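Local coordinates for CELL division protein FTSZ (Haloferax volcanii, PDB 4B46) that controls archaeal cell shape as a tubulin-like GTPase, being essential for development of the rod-shaped cell type needed for efficient swimming, at residues Ser61-Gly65 against His66-Ala70; Gly88-Asp91 against Ser92-Val95. All coordinates share one frame; numbering follows the deposited sequence.

Interaction 1. Residues Ser61-Gly65 against His66-Ala70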
# COMPACT_ATOMS: atom_id res chain seq x y z
N SER A 61 8.32 24.36 14.00
CA SER A 61 9.34 24.93 14.88
C SER A 61 10.77 24.58 14.46
O SER A 61 11.72 25.23 14.89
CB SER A 61 9.11 24.46 16.32
OG SER A 61 9.41 23.08 16.44
N ARG A 62 10.91 23.55 13.62
CA ARG A 62 12.23 23.07 13.19
C ARG A 62 12.55 23.43 11.75
O ARG A 62 13.71 23.68 11.42
CB ARG A 62 12.33 21.54 13.30
CG ARG A 62 12.14 20.96 14.69
CD ARG A 62 13.32 21.23 15.59
NE ARG A 62 14.54 20.46 15.29
CZ ARG A 62 14.74 19.20 15.68
NH1 ARG A 62 13.80 18.54 16.34
NH2 ARG A 62 15.88 18.60 15.39
N VAL A 63 11.56 23.40 10.86
CA VAL A 63 11.85 23.64 9.45
C VAL A 63 10.96 24.70 8.80
O VAL A 63 11.09 24.96 7.61
CB VAL A 63 11.83 22.35 8.60
CG1 VAL A 63 12.93 21.40 9.04
CG2 VAL A 63 10.46 21.67 8.67
N LYS A 64 10.06 25.29 9.58
CA LYS A 64 9.29 26.45 9.14
C LYS A 64 8.58 26.25 7.80
O LYS A 64 8.58 27.15 6.95
CB LYS A 64 10.20 27.68 9.09
CG LYS A 64 10.61 28.18 10.46
CD LYS A 64 9.42 28.79 11.18
CE LYS A 64 9.76 29.15 12.61
NZ LYS A 64 8.64 29.87 13.26
N GLY A 65 8.01 25.07 7.60
CA GLY A 65 7.27 24.78 6.38
C GLY A 65 8.11 24.40 5.17
O GLY A 65 7.60 24.32 4.06
N HIS A 66 9.40 24.16 5.38
CA HIS A 66 10.29 23.92 4.26
C HIS A 66 10.73 22.48 4.09
O HIS A 66 11.61 22.19 3.27
CB HIS A 66 11.53 24.80 4.36
CG HIS A 66 11.28 26.23 4.03
ND1 HIS A 66 11.27 27.23 4.99
CD2 HIS A 66 11.01 26.85 2.85
CE1 HIS A 66 11.03 28.39 4.41
NE2 HIS A 66 10.86 28.19 3.12
N GLY A 67 10.13 21.58 4.85
CA GLY A 67 10.49 20.17 4.77
C GLY A 67 11.80 19.84 5.45
O GLY A 67 12.56 20.74 5.84
N VAL A 68 12.08 18.54 5.58
CA VAL A 68 13.33 18.08 6.18
C VAL A 68 14.27 17.52 5.13
O VAL A 68 15.30 16.93 5.45
CB VAL A 68 13.09 17.02 7.27
CG1 VAL A 68 12.09 17.52 8.33
CG2 VAL A 68 12.63 15.71 6.65
N GLY A 69 13.92 17.72 3.86
CA GLY A 69 14.72 17.16 2.77
C GLY A 69 14.69 15.65 2.91
O GLY A 69 13.62 15.05 3.04
N ALA A 70 15.86 15.03 2.92
CA ALA A 70 15.96 13.58 3.03
C ALA A 70 16.60 13.19 4.35
O ALA A 70 17.25 12.15 4.47
CB ALA A 70 16.77 13.02 1.86
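Val63 and His66 close a type I' beta turn at the point where helix 60-63 of the tubulin-like GTPase domain gives way to the loop leading to the nucleotide. The turn's hydrogen bond runs from His66 N to Val63 O, 2.9 Å long and bent to 146°, with the donor standing above the carbonyl plane. Lys64 and Gly65, the two central residues, both have positive phi, the left-handed pair that defines this turn.

Apolar contact follows beyond the turn. Val63 CG1 meets Val68 CG1 at 4.0 Å, the two side chains slanting across each other, while Val68 also rests on Leu74 and Ile78 of helix 72-81; the next residue, Gly69, touches the bound GDP. Cutting Val63 back to an alanine would probably leave Val68 CG1 without this neighbour and open a gap beside Gly67 O.

Polar backbone atoms meet side chains in two further places. Gly67 O lies against the isopropyl group of Val63, 3.3 Å from CB, and the same glycine is tied by a backbone hydrogen bond to Ser39. The imidazole of His66 is swung back alongside the turn, since chi1 of -74° sets CG beside the backbone N, and this brings His66 ND1 to 3.3 Å from Lys64 O. At the turn itself, Val63 O lies near the plane of the His66 ring, at its edge, and 3.3 Å from His66 CB.

Interaction 2. Residues Gly88-Asp91 against Ser92-Val95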
# COMPACT_ATOMS: atom_id res chain seq x y z
N GLY A 88 -4.77 15.55 16.37
CA GLY A 88 -5.80 16.56 16.28
C GLY A 88 -6.69 16.31 15.08
O GLY A 88 -7.92 16.32 15.20
N ALA A 89 -6.07 16.07 13.93
CA ALA A 89 -6.80 15.77 12.69
C ALA A 89 -7.48 14.41 12.69
O ALA A 89 -8.56 14.25 12.12
CB ALA A 89 -5.86 15.86 11.51
N ILE A 90 -6.81 13.42 13.27
CA ILE A 90 -7.37 12.08 13.36
C ILE A 90 -8.61 12.06 14.26
O ILE A 90 -9.53 11.26 14.06
CB ILE A 90 -6.30 11.08 13.85
CG1 ILE A 90 -5.16 10.99 12.84
CG2 ILE A 90 -6.89 9.69 14.05
CD1 ILE A 90 -4.01 10.15 13.30
N ASP A 91 -8.65 12.97 15.23
CA ASP A 91 -9.80 13.06 16.14
C ASP A 91 -11.12 13.41 15.44
O ASP A 91 -12.18 13.30 16.04
CB ASP A 91 -9.52 14.06 17.26
CG ASP A 91 -8.58 13.51 18.32
OD1 ASP A 91 -8.42 12.27 18.39
OD2 ASP A 91 -8.02 14.32 19.08
N SER A 92 -11.04 13.84 14.19
CA SER A 92 -12.24 14.19 13.43
C SER A 92 -12.73 13.01 12.59
O SER A 92 -13.86 13.00 12.10
CB SER A 92 -11.97 15.41 12.55
OG SER A 92 -11.51 16.50 13.32
N ILE A 93 -11.87 12.01 12.44
CA ILE A 93 -12.20 10.77 11.73
C ILE A 93 -13.16 9.90 12.53
O ILE A 93 -12.92 9.63 13.71
CB ILE A 93 -10.92 9.95 11.47
CG1 ILE A 93 -10.05 10.65 10.43
CG2 ILE A 93 -11.26 8.52 11.05
CD1 ILE A 93 -8.72 9.96 10.20
N PRO A 94 -14.24 9.43 11.90
CA PRO A 94 -15.14 8.48 12.56
C PRO A 94 -14.48 7.09 12.61
O PRO A 94 -14.76 6.23 11.77
CB PRO A 94 -16.36 8.46 11.65
CG PRO A 94 -15.80 8.75 10.29
CD PRO A 94 -14.63 9.67 10.50
N VAL A 95 -13.61 6.90 13.59
CA VAL A 95 -12.80 5.69 13.68
C VAL A 95 -13.64 4.42 13.89
O VAL A 95 -13.29 3.36 13.38
CB VAL A 95 -11.70 5.82 14.76
CG1 VAL A 95 -10.91 4.52 14.90
CG2 VAL A 95 -10.76 6.98 14.42
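Ile90 and Ile93 form the compact side of a type I beta turn that carries the chain out of helix 83-90, a helix-to-loop exit in the tubulin-like GTPase domain. The turn is closed by Ile93 N, which donates to Ile90 O at 2.9 Å with an N-H...O angle of 146°. The same carbonyl oxygen is covered by the Ile93 side chain: Ile93 CB approaches Ile90 O to 3.2 Å. With chi1 at -70°, CG1 lies beside the backbone N, and this directs the extended CG1-CD1 arm back toward Ile90; Ile93 CD1 comes within 4.0 Å of Ile90 CA and 4.3 Å of Ile90 CG2. Both isoleucines are buried, Ile93 against Ala33 and Val35 of strand 31-38 and Ile90 against Tyr127.

The outer side, made by Asp91 and Ser92, is looser and exposed. Ser92 N reaches Ala89 O over 3.3 Å, a longer bond than its neighbour though straighter, at 160°. Ser92 CB sits 3.6 Å from Ala89 O, and Ser92 OG is only slightly farther from that oxygen, at 3.9 Å. Asp91 turns its carboxylate back along the helix, where OD1 accepts a hydrogen bond from Gln87 NE2.

In both backbone bonds the donor stands well above the carbonyl plane, so neither N-H is aimed at a lone pair. The chemistry therefore divides by side: apolar isoleucine branches shield one carbonyl in the interior, whereas amide and carboxylate groups are paired at the surface.

Interactions 1 and 2 follow in series along the chain and illustrate one task, ending a helix with a beta turn, solved in two settings of the same GTPase domain. Their centres lie 25 Å apart and their nearest atoms about 16 Å, so they do not touch. Between them runs helix 72-81; interaction 2 takes in residues 88-90 of helix 83-90, and its loop continues to strand 100-106 of the central sheet. Residues 61-70 form a surface contact on the nucleotide side, with Gly69 in the GDP pocket. Residues 88-95 lie away from the annotated sites. One exit thus contributes to the pocket, the other joins helix to sheet.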